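Local coordinates for phage tail sheath protein (Desulfitobacterium hafniense, PDB 3HXL) that probably builds the contractile sheath around the tail tube of a myovirus-type phage or a prophage-derived particle, at residues L79-T84 and G287-V292; F200-L205 and W269-T274; V98-L103 and T168-A173; T118-E123 and S134-G139. All blocks are in the same frame, centred on the assembly; numbering follows the deposited sequence.

Contact 1: L79-T84 and G287-V292; sequences LKRAKT and GYDEAV
A type II beta turn from Y288 to A291 meets the loop after helix 73-78 through two salt bridges, K80 with E290 and R81 with D289. The K80 chain is extended beyond CG, which carries its ammonium group as far as the turn. There K80 NZ lies 2.6 Å from E290 OE1, on the anti side of that oxygen and close to the carboxylate plane. K80 NZ also donates to D289 O at 2.9 Å, from above the carbonyl plane. It makes a further salt bridge with E77, near the C-terminal end of helix 73-78. K80 NZ therefore has three oxygen partners, two of them on carboxylates. It comes up to the edge of the Y288 ring, whose hydroxyl is bonded to E77 too.

The turn belongs to the subtilisin-like region of the sheath protein, whereas the loop lies in the gp18 domain III N-terminal region. The contact thus ties together two parts of the fold far apart in sequence.

R81 takes a different path. Its chain bends at chi2 (-73°) and brings R81 NE within 2.7 Å of D289 OD1. NE uses the syn lone pair of that oxygen, and the N-H...O angle is 148°. OD1 also takes a hydrogen bond from W269 NE1 on helix 263-276. The guanidinium and carboxylate planes are 57° apart, so the two groups are not set flat as a two-pronged pair. Water 1 works beside this bridge. It donates to G287 O at 2.7 Å and to D289 OD2 at 2.9 Å, and takes a weak bond from R81 NH2.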
# COMPACT_ATOMS: atom_id res chain seq x y z
N LEU A 79 -5.33 -3.87 4.59
CA LEU A 79 -6.53 -3.99 3.79
C LEU A 79 -7.83 -3.74 4.55
O LEU A 79 -8.91 -3.97 4.01
CB LEU A 79 -6.55 -5.36 3.09
CG LEU A 79 -5.54 -5.39 1.93
CD1 LEU A 79 -5.34 -6.80 1.41
CD2 LEU A 79 -6.02 -4.46 0.81
N LYS A 80 -7.73 -3.26 5.78
CA LYS A 80 -8.94 -2.94 6.54
C LYS A 80 -9.58 -1.70 5.92
O LYS A 80 -10.80 -1.60 5.84
CB LYS A 80 -8.63 -2.70 8.03
CG LYS A 80 -8.58 -3.98 8.85
CD LYS A 80 -8.19 -3.76 10.30
CE LYS A 80 -8.34 -5.06 11.10
NZ LYS A 80 -7.91 -4.91 12.52
N ARG A 81 -8.75 -0.77 5.44
CA ARG A 81 -9.27 0.45 4.84
C ARG A 81 -8.89 0.65 3.37
O ARG A 81 -9.55 1.40 2.65
CB ARG A 81 -8.82 1.68 5.64
CG ARG A 81 -9.30 1.71 7.10
CD ARG A 81 -10.80 2.02 7.19
NE ARG A 81 -11.23 2.34 8.55
CZ ARG A 81 -11.52 3.56 8.99
NH1 ARG A 81 -11.42 4.60 8.17
NH2 ARG A 81 -11.93 3.75 10.23
N ALA A 82 -7.82 0.00 2.93
CA ALA A 82 -7.37 0.14 1.54
C ALA A 82 -8.11 -0.83 0.64
O ALA A 82 -8.58 -1.88 1.09
CB ALA A 82 -5.87 -0.10 1.45
N LYS A 83 -8.22 -0.49 -0.64
CA LYS A 83 -8.90 -1.36 -1.58
C LYS A 83 -7.90 -2.24 -2.31
O LYS A 83 -8.23 -3.35 -2.74
CB LYS A 83 -9.70 -0.51 -2.57
CG LYS A 83 -10.67 0.44 -1.88
CD LYS A 83 -11.67 -0.32 -1.02
CE LYS A 83 -12.55 0.62 -0.21
NZ LYS A 83 -11.77 1.42 0.76
N THR A 84 -6.67 -1.76 -2.45
CA THR A 84 -5.64 -2.53 -3.12
C THR A 84 -4.30 -2.40 -2.41
O THR A 84 -3.90 -1.31 -1.99
CB THR A 84 -5.46 -2.06 -4.58
OG1 THR A 84 -6.72 -2.14 -5.27
CG2 THR A 84 -4.45 -2.94 -5.30
N GLY A 287 -11.96 5.51 14.70
CA GLY A 287 -11.33 4.48 15.48
C GLY A 287 -10.57 3.49 14.63
O GLY A 287 -10.94 3.21 13.49
N TYR A 288 -9.47 2.97 15.18
CA TYR A 288 -8.67 1.97 14.50
C TYR A 288 -9.53 0.71 14.51
O TYR A 288 -9.81 0.17 15.57
CB TYR A 288 -7.38 1.73 15.28
CG TYR A 288 -6.45 0.69 14.68
CD1 TYR A 288 -6.86 -0.63 14.49
CD2 TYR A 288 -5.15 1.03 14.32
CE1 TYR A 288 -6.00 -1.58 13.95
CE2 TYR A 288 -4.28 0.09 13.78
CZ TYR A 288 -4.71 -1.21 13.59
OH TYR A 288 -3.85 -2.13 13.02
N ASP A 289 -9.94 0.24 13.34
CA ASP A 289 -10.79 -0.94 13.24
C ASP A 289 -10.31 -2.15 14.04
O ASP A 289 -9.20 -2.63 13.85
CB ASP A 289 -10.97 -1.34 11.78
CG ASP A 289 -11.39 -0.18 10.91
OD1 ASP A 289 -10.54 0.33 10.15
OD2 ASP A 289 -12.57 0.22 10.99
N GLU A 290 -11.18 -2.63 14.94
CA GLU A 290 -10.89 -3.81 15.78
C GLU A 290 -10.14 -3.50 17.08
O GLU A 290 -9.98 -4.38 17.92
CB GLU A 290 -10.16 -4.92 14.97
CG GLU A 290 -9.92 -6.24 15.72
CD GLU A 290 -9.22 -7.31 14.88
OE1 GLU A 290 -8.78 -6.99 13.75
OE2 GLU A 290 -9.12 -8.46 15.35
N ALA A 291 -9.70 -2.26 17.25
CA ALA A 291 -8.95 -1.88 18.44
C ALA A 291 -9.82 -1.46 19.61
O ALA A 291 -10.84 -0.80 19.44
CB ALA A 291 -7.98 -0.76 18.10
N VAL A 292 -9.40 -1.83 20.82
CA VAL A 292 -10.17 -1.47 22.00
C VAL A 292 -9.38 -0.65 23.02
O VAL A 292 -9.92 -0.21 24.03
CB VAL A 292 -10.75 -2.73 22.69
CG1 VAL A 292 -11.66 -3.46 21.70
CG2 VAL A 292 -9.63 -3.65 23.17
O HOH W 1 -13.23 2.72 12.22

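Contact 2: F200-L205 and W269-T274; sequences FNTIAL and WVAGAT
A204 and A271 make the tight spot between strand 202-204 and helix 263-276. The CB atoms of A204 and A271 are 3.5 Å apart, closer than usual for two methyl groups. The segment axes approach to 7.4 Å and run nearly antiparallel, at 172°. Small side chains on both sides let the helix come this near to the sheet. V36 of strand 35-40 and V234 of strand 232-236 pack on A271 as well.

T202 makes the polar part of the contact. Its chi1 of 73° puts OG1 between the backbone N and the carbonyl carbon, facing the helix. T202 OG1 donates to A271 O at 2.7 Å. The donor stands above the carbonyl plane, 49° out of it, and meets the oxygen from the flank of the helix. The other branch of T202 points along the helix to T274, and the CG2 methyls of T202 and T274 touch at 3.6 Å.

The looser side is not a solvent side, because every touching residue is buried. I203 turns its side chain away, toward F216 and F219 of helix 210-227, and only I203 O approaches A271 CB, at 4.1 Å. With T202 and A204 facing helix 263-276, helices lie on both faces of the mixed sheet.

T274 OG1 turns back to V270 O, which T274 N also reaches, from the opposite face of the carbonyl plane. Both threonine hydroxyls are thus spent on helix carbonyls, and methyl groups are left to make the apolar packing.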
# COMPACT_ATOMS: atom_id res chain seq x y z
N PHE A 200 0.13 4.51 -6.91
CA PHE A 200 -0.27 4.23 -5.53
C PHE A 200 -0.46 5.54 -4.77
O PHE A 200 -0.13 6.61 -5.28
CB PHE A 200 0.78 3.35 -4.84
CG PHE A 200 2.12 4.01 -4.64
CD1 PHE A 200 2.43 4.65 -3.44
CD2 PHE A 200 3.06 4.02 -5.67
CE1 PHE A 200 3.67 5.28 -3.26
CE2 PHE A 200 4.30 4.64 -5.50
CZ PHE A 200 4.60 5.28 -4.29
N ASN A 201 -0.99 5.46 -3.56
CA ASN A 201 -1.24 6.65 -2.77
C ASN A 201 -0.35 6.72 -1.55
O ASN A 201 0.23 7.76 -1.25
CB ASN A 201 -2.70 6.69 -2.31
CG ASN A 201 -3.67 6.70 -3.46
OD1 ASN A 201 -3.75 7.68 -4.20
ND2 ASN A 201 -4.40 5.62 -3.63
N THR A 202 -0.25 5.60 -0.85
CA THR A 202 0.53 5.57 0.38
C THR A 202 1.42 4.34 0.53
O THR A 202 1.13 3.27 -0.00
CB THR A 202 -0.39 5.62 1.59
OG1 THR A 202 -1.05 4.36 1.73
CG2 THR A 202 -1.44 6.71 1.41
N ILE A 203 2.49 4.51 1.29
CA ILE A 203 3.42 3.43 1.57
C ILE A 203 3.56 3.29 3.08
O ILE A 203 3.60 4.28 3.80
CB ILE A 203 4.82 3.71 1.00
CG1 ILE A 203 4.81 3.57 -0.52
CG2 ILE A 203 5.83 2.77 1.64
CD1 ILE A 203 6.08 4.09 -1.20
N ALA A 204 3.62 2.05 3.57
CA ALA A 204 3.80 1.82 4.99
C ALA A 204 5.17 1.19 5.18
O ALA A 204 5.57 0.32 4.40
CB ALA A 204 2.72 0.88 5.53
N LEU A 205 5.90 1.65 6.19
CA LEU A 205 7.20 1.08 6.50
C LEU A 205 7.09 0.57 7.93
O LEU A 205 7.29 1.31 8.88
CB LEU A 205 8.33 2.12 6.39
CG LEU A 205 9.72 1.63 6.83
CD1 LEU A 205 10.09 0.37 6.04
CD2 LEU A 205 10.75 2.72 6.60
N TRP A 269 -2.11 -0.21 9.07
CA TRP A 269 -3.48 0.31 9.08
C TRP A 269 -3.51 1.79 8.74
O TRP A 269 -4.34 2.25 7.96
CB TRP A 269 -4.14 0.10 10.44
CG TRP A 269 -5.57 0.58 10.49
CD1 TRP A 269 -6.68 -0.14 10.16
CD2 TRP A 269 -6.03 1.89 10.84
NE1 TRP A 269 -7.81 0.63 10.30
CE2 TRP A 269 -7.44 1.88 10.72
CE3 TRP A 269 -5.38 3.06 11.26
CZ2 TRP A 269 -8.22 3.01 10.99
CZ3 TRP A 269 -6.17 4.19 11.53
CH2 TRP A 269 -7.57 4.15 11.39
N VAL A 270 -2.61 2.56 9.34
CA VAL A 270 -2.59 4.00 9.08
C VAL A 270 -2.41 4.30 7.59
O VAL A 270 -3.07 5.18 7.04
CB VAL A 270 -1.48 4.71 9.89
CG1 VAL A 270 -1.46 6.20 9.55
CG2 VAL A 270 -1.74 4.53 11.37
N ALA A 271 -1.52 3.55 6.94
CA ALA A 271 -1.26 3.73 5.51
C ALA A 271 -2.49 3.33 4.70
O ALA A 271 -2.86 4.00 3.75
CB ALA A 271 -0.07 2.88 5.09
N GLY A 272 -3.12 2.22 5.10
CA GLY A 272 -4.31 1.75 4.40
C GLY A 272 -5.45 2.73 4.57
O GLY A 272 -6.19 3.01 3.62
N ALA A 273 -5.61 3.24 5.78
CA ALA A 273 -6.68 4.20 6.09
C ALA A 273 -6.49 5.52 5.36
O ALA A 273 -7.45 6.15 4.92
CB ALA A 273 -6.75 4.44 7.60
N THR A 274 -5.24 5.95 5.26
CA THR A 274 -4.91 7.20 4.59
C THR A 274 -5.19 7.05 3.10
O THR A 274 -5.78 7.92 2.47
CB THR A 274 -3.41 7.53 4.81
OG1 THR A 274 -3.18 7.79 6.20
CG2 THR A 274 -2.99 8.75 3.99

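Contact 3: V98-L103 and T168-A173; sequences VTVGNL and TETAGA
V100 meets four residues of 168-173 because its two methyls part at CB. With chi1 at 179°, CG1 is anti to the backbone N, and CG2 is anti to the carbonyl carbon. V100 CG2 packs on A173 CB at 3.6 Å. CG1 goes the other way along the segment. V100 CG1 lies 3.8 Å from T168 O and 4.1 Å from T170 CB, with E169 O also near. V98 has chi1 at 67°, which sets CG1 between N and C and CG2 anti to N. V98 CG1 is 3.5 Å from A173 O, and V98 CG2 is 4.0 Å from A173 CB. The A173 methyl therefore touches both valines.

No direct hydrogen bond joins the segments; two waters span the more exposed end. Water 2 donates to V100 O and accepts from T168 N, both at 2.8 Å. Water 3 accepts from N102 N and is also bonded to T168 OG1, 2.8 Å away. They join T168 to the type II' turn from V100 to L103, which has G101 at positive phi and links strands 97-100 and 103-107 in a hairpin.

This is packing between two sheets of the beta-sandwich region. Within this chain, strand 97-100 is an edge strand of a three-stranded antiparallel sheet. The broken strand 170-174, which turns a corner at A171, is an edge strand of a four-stranded one. L119, on strand 117-123 next to 170-174, also touches V100.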
# COMPACT_ATOMS: atom_id res chain seq x y z
N VAL A 98 13.63 -32.16 0.89
CA VAL A 98 13.84 -33.49 1.46
C VAL A 98 14.01 -34.47 0.31
O VAL A 98 13.42 -34.29 -0.76
CB VAL A 98 12.63 -33.92 2.35
CG1 VAL A 98 11.38 -34.11 1.51
CG2 VAL A 98 12.98 -35.19 3.11
N THR A 99 14.83 -35.49 0.52
CA THR A 99 15.07 -36.51 -0.50
C THR A 99 14.71 -37.89 0.02
O THR A 99 15.13 -38.29 1.11
CB THR A 99 16.56 -36.53 -0.96
OG1 THR A 99 16.88 -35.29 -1.62
CG2 THR A 99 16.79 -37.68 -1.94
N VAL A 100 13.92 -38.62 -0.76
CA VAL A 100 13.51 -39.97 -0.41
C VAL A 100 13.87 -40.84 -1.61
O VAL A 100 13.19 -40.83 -2.63
CB VAL A 100 11.99 -40.05 -0.14
CG1 VAL A 100 11.59 -41.48 0.21
CG2 VAL A 100 11.62 -39.11 0.99
N GLY A 101 14.97 -41.58 -1.48
CA GLY A 101 15.42 -42.42 -2.58
C GLY A 101 15.90 -41.59 -3.75
O GLY A 101 16.85 -40.81 -3.62
N ASN A 102 15.24 -41.74 -4.89
CA ASN A 102 15.62 -41.00 -6.09
C ASN A 102 14.89 -39.67 -6.17
O ASN A 102 15.31 -38.77 -6.90
CB ASN A 102 15.29 -41.83 -7.34
CG ASN A 102 16.04 -43.15 -7.38
OD1 ASN A 102 17.27 -43.18 -7.26
ND2 ASN A 102 15.31 -44.25 -7.54
N LEU A 103 13.80 -39.55 -5.42
CA LEU A 103 12.98 -38.35 -5.43
C LEU A 103 13.40 -37.24 -4.48
O LEU A 103 13.71 -37.48 -3.31
CB LEU A 103 11.52 -38.71 -5.12
CG LEU A 103 10.53 -37.54 -5.07
CD1 LEU A 103 10.34 -36.98 -6.47
CD2 LEU A 103 9.20 -38.03 -4.51
N THR A 168 10.03 -44.51 -3.92
CA THR A 168 10.19 -45.29 -2.70
C THR A 168 9.17 -44.76 -1.69
O THR A 168 8.95 -43.56 -1.60
CB THR A 168 11.61 -45.11 -2.10
OG1 THR A 168 12.56 -45.81 -2.91
CG2 THR A 168 11.66 -45.64 -0.68
N GLU A 169 8.56 -45.66 -0.93
CA GLU A 169 7.57 -45.27 0.06
C GLU A 169 8.14 -44.50 1.25
O GLU A 169 9.34 -44.52 1.51
CB GLU A 169 6.83 -46.49 0.60
CG GLU A 169 5.79 -47.08 -0.34
CD GLU A 169 4.98 -48.18 0.33
OE1 GLU A 169 5.57 -49.21 0.72
OE2 GLU A 169 3.75 -48.00 0.47
N THR A 170 7.25 -43.81 1.96
CA THR A 170 7.62 -43.06 3.15
C THR A 170 6.35 -42.69 3.90
O THR A 170 5.40 -42.19 3.31
CB THR A 170 8.42 -41.77 2.82
OG1 THR A 170 8.66 -41.04 4.04
CG2 THR A 170 7.67 -40.88 1.85
N ALA A 171 6.34 -42.97 5.20
CA ALA A 171 5.18 -42.66 6.03
C ALA A 171 5.12 -41.16 6.25
O ALA A 171 4.05 -40.59 6.46
CB ALA A 171 5.29 -43.40 7.37
N GLY A 172 6.28 -40.51 6.21
CA GLY A 172 6.33 -39.08 6.41
C GLY A 172 7.74 -38.55 6.31
O GLY A 172 8.60 -38.91 7.11
N ALA A 173 7.97 -37.70 5.31
CA ALA A 173 9.29 -37.11 5.09
C ALA A 173 9.14 -35.60 5.00
O ALA A 173 8.96 -35.04 3.92
CB ALA A 173 9.89 -37.65 3.80
O HOH W 2 10.65 -41.84 -3.22
O HOH W 3 13.16 -43.86 -4.76

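Contact 4: T118-E123 and S134-G139; sequences TLVIQE and STLVDG
V120 O takes a hydrogen bond from S134 N at 2.8 Å, with an N-H...O angle of 167°, and a second, weak one from water 4. The water is also bonded to S134 OG, 3.0 Å away. The main partner of that hydroxyl is E141 on strand 140-147.

V120 and S134 form an antiparallel hydrogen-bonded pair, and V120 N returns a bond to S134 O. T118 and L136 make the next such pair. Their bonds are T118 N to L136 O at 2.8 Å and L136 N to T118 O at 2.9 Å. Between them L119 faces T135 as a non-hydrogen-bonded pair. The two strands form a beta hairpin in the beta-sandwich region.

On the face that carries T118, V120, S134 and L136, the apolar contact is diagonal. V120 CG2 meets L136 CD1 at 3.8 Å, and L136 CD2 lies almost as near. Chi1 of V120 (176°) sets CG2 anti to the carbonyl carbon, on the side facing L136. L119 points to the other face, where L103 and V105 pack on it.

Four backbone bonds carry the pairing and one valine-leucine contact adds to it, so this join depends little on side-chain polarity.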
# COMPACT_ATOMS: atom_id res chain seq x y z
N THR A 118 5.23 -31.72 4.34
CA THR A 118 5.66 -33.10 4.56
C THR A 118 5.24 -33.97 3.39
O THR A 118 4.10 -33.90 2.92
CB THR A 118 5.06 -33.68 5.86
OG1 THR A 118 5.53 -32.93 6.98
CG2 THR A 118 5.48 -35.14 6.03
N LEU A 119 6.17 -34.79 2.92
CA LEU A 119 5.92 -35.69 1.80
C LEU A 119 5.46 -37.06 2.30
O LEU A 119 6.00 -37.59 3.28
CB LEU A 119 7.19 -35.86 0.97
CG LEU A 119 7.15 -36.98 -0.07
CD1 LEU A 119 6.21 -36.60 -1.20
CD2 LEU A 119 8.55 -37.23 -0.61
N VAL A 120 4.47 -37.62 1.63
CA VAL A 120 3.94 -38.93 1.96
C VAL A 120 3.82 -39.75 0.67
O VAL A 120 3.17 -39.32 -0.29
CB VAL A 120 2.54 -38.83 2.63
CG1 VAL A 120 1.97 -40.22 2.87
CG2 VAL A 120 2.66 -38.08 3.96
N ILE A 121 4.47 -40.91 0.65
CA ILE A 121 4.45 -41.80 -0.51
C ILE A 121 4.04 -43.19 -0.06
O ILE A 121 4.76 -43.86 0.68
CB ILE A 121 5.85 -41.87 -1.18
CG1 ILE A 121 6.30 -40.48 -1.62
CG2 ILE A 121 5.80 -42.79 -2.40
CD1 ILE A 121 7.71 -40.44 -2.19
N GLN A 122 2.86 -43.61 -0.49
CA GLN A 122 2.33 -44.91 -0.12
C GLN A 122 1.84 -45.66 -1.35
O GLN A 122 1.26 -45.07 -2.27
CB GLN A 122 1.18 -44.74 0.88
CG GLN A 122 1.61 -44.13 2.21
CD GLN A 122 2.32 -45.11 3.12
OE1 GLN A 122 1.70 -46.03 3.66
NE2 GLN A 122 3.63 -44.94 3.28
N GLU A 123 2.09 -46.96 -1.38
CA GLU A 123 1.66 -47.79 -2.49
C GLU A 123 0.15 -47.65 -2.61
O GLU A 123 -0.56 -47.66 -1.60
CB GLU A 123 2.04 -49.25 -2.23
CG GLU A 123 1.53 -50.24 -3.25
CD GLU A 123 1.88 -51.67 -2.89
OE1 GLU A 123 3.09 -51.99 -2.85
OE2 GLU A 123 0.96 -52.47 -2.63
N SER A 134 1.39 -37.74 -1.76
CA SER A 134 0.63 -36.64 -1.19
C SER A 134 1.53 -35.57 -0.58
O SER A 134 2.59 -35.87 -0.02
CB SER A 134 -0.35 -37.18 -0.15
OG SER A 134 -1.28 -38.06 -0.76
N THR A 135 1.09 -34.33 -0.70
CA THR A 135 1.82 -33.20 -0.15
C THR A 135 1.00 -32.67 1.02
O THR A 135 -0.15 -32.26 0.86
CB THR A 135 2.00 -32.08 -1.20
OG1 THR A 135 2.65 -32.61 -2.35
CG2 THR A 135 2.84 -30.94 -0.63
N LEU A 136 1.60 -32.70 2.21
CA LEU A 136 0.92 -32.23 3.41
C LEU A 136 1.51 -30.92 3.91
O LEU A 136 2.72 -30.70 3.85
CB LEU A 136 1.02 -33.27 4.53
CG LEU A 136 0.05 -34.46 4.52
CD1 LEU A 136 0.18 -35.24 3.23
CD2 LEU A 136 0.34 -35.34 5.72
N VAL A 137 0.63 -30.06 4.39
CA VAL A 137 1.01 -28.77 4.94
C VAL A 137 0.33 -28.68 6.30
O VAL A 137 -0.90 -28.65 6.39
CB VAL A 137 0.52 -27.61 4.05
CG1 VAL A 137 0.89 -26.28 4.69
CG2 VAL A 137 1.15 -27.73 2.67
N ASP A 138 1.14 -28.63 7.36
CA ASP A 138 0.62 -28.59 8.72
C ASP A 138 -0.26 -29.81 8.96
O ASP A 138 -1.29 -29.73 9.62
CB ASP A 138 -0.20 -27.32 8.98
CG ASP A 138 0.66 -26.08 9.07
OD1 ASP A 138 1.79 -26.16 9.59
OD2 ASP A 138 0.19 -25.00 8.64
N GLY A 139 0.15 -30.95 8.39
CA GLY A 139 -0.61 -32.18 8.55
C GLY A 139 -1.79 -32.37 7.62
O GLY A 139 -2.33 -33.47 7.52
O HOH W 4 0.25 -40.52 0.18

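The four contacts fall into two groups whose centres lie about 38 to 46 Å apart. Contacts 3 and 4 lie in the beta-sandwich region, with centres 10 Å apart. They share the four-stranded sheet, in which strands 117-123 and 170-174 are neighbours. Contacts 1 and 2 lie nearer the centre of the chain, with centres 11 Å apart, and are joined through W269 of helix 263-276, which bonds to D289 and stacks on Y288. Along the chain, contact 4 falls between the two halves of contact 3, and contact 2 follows both. Contact 1 spans all of them. The order is consistent with the beta-sandwich region being an insertion, with contact 1 joining chain from before it to chain well after it.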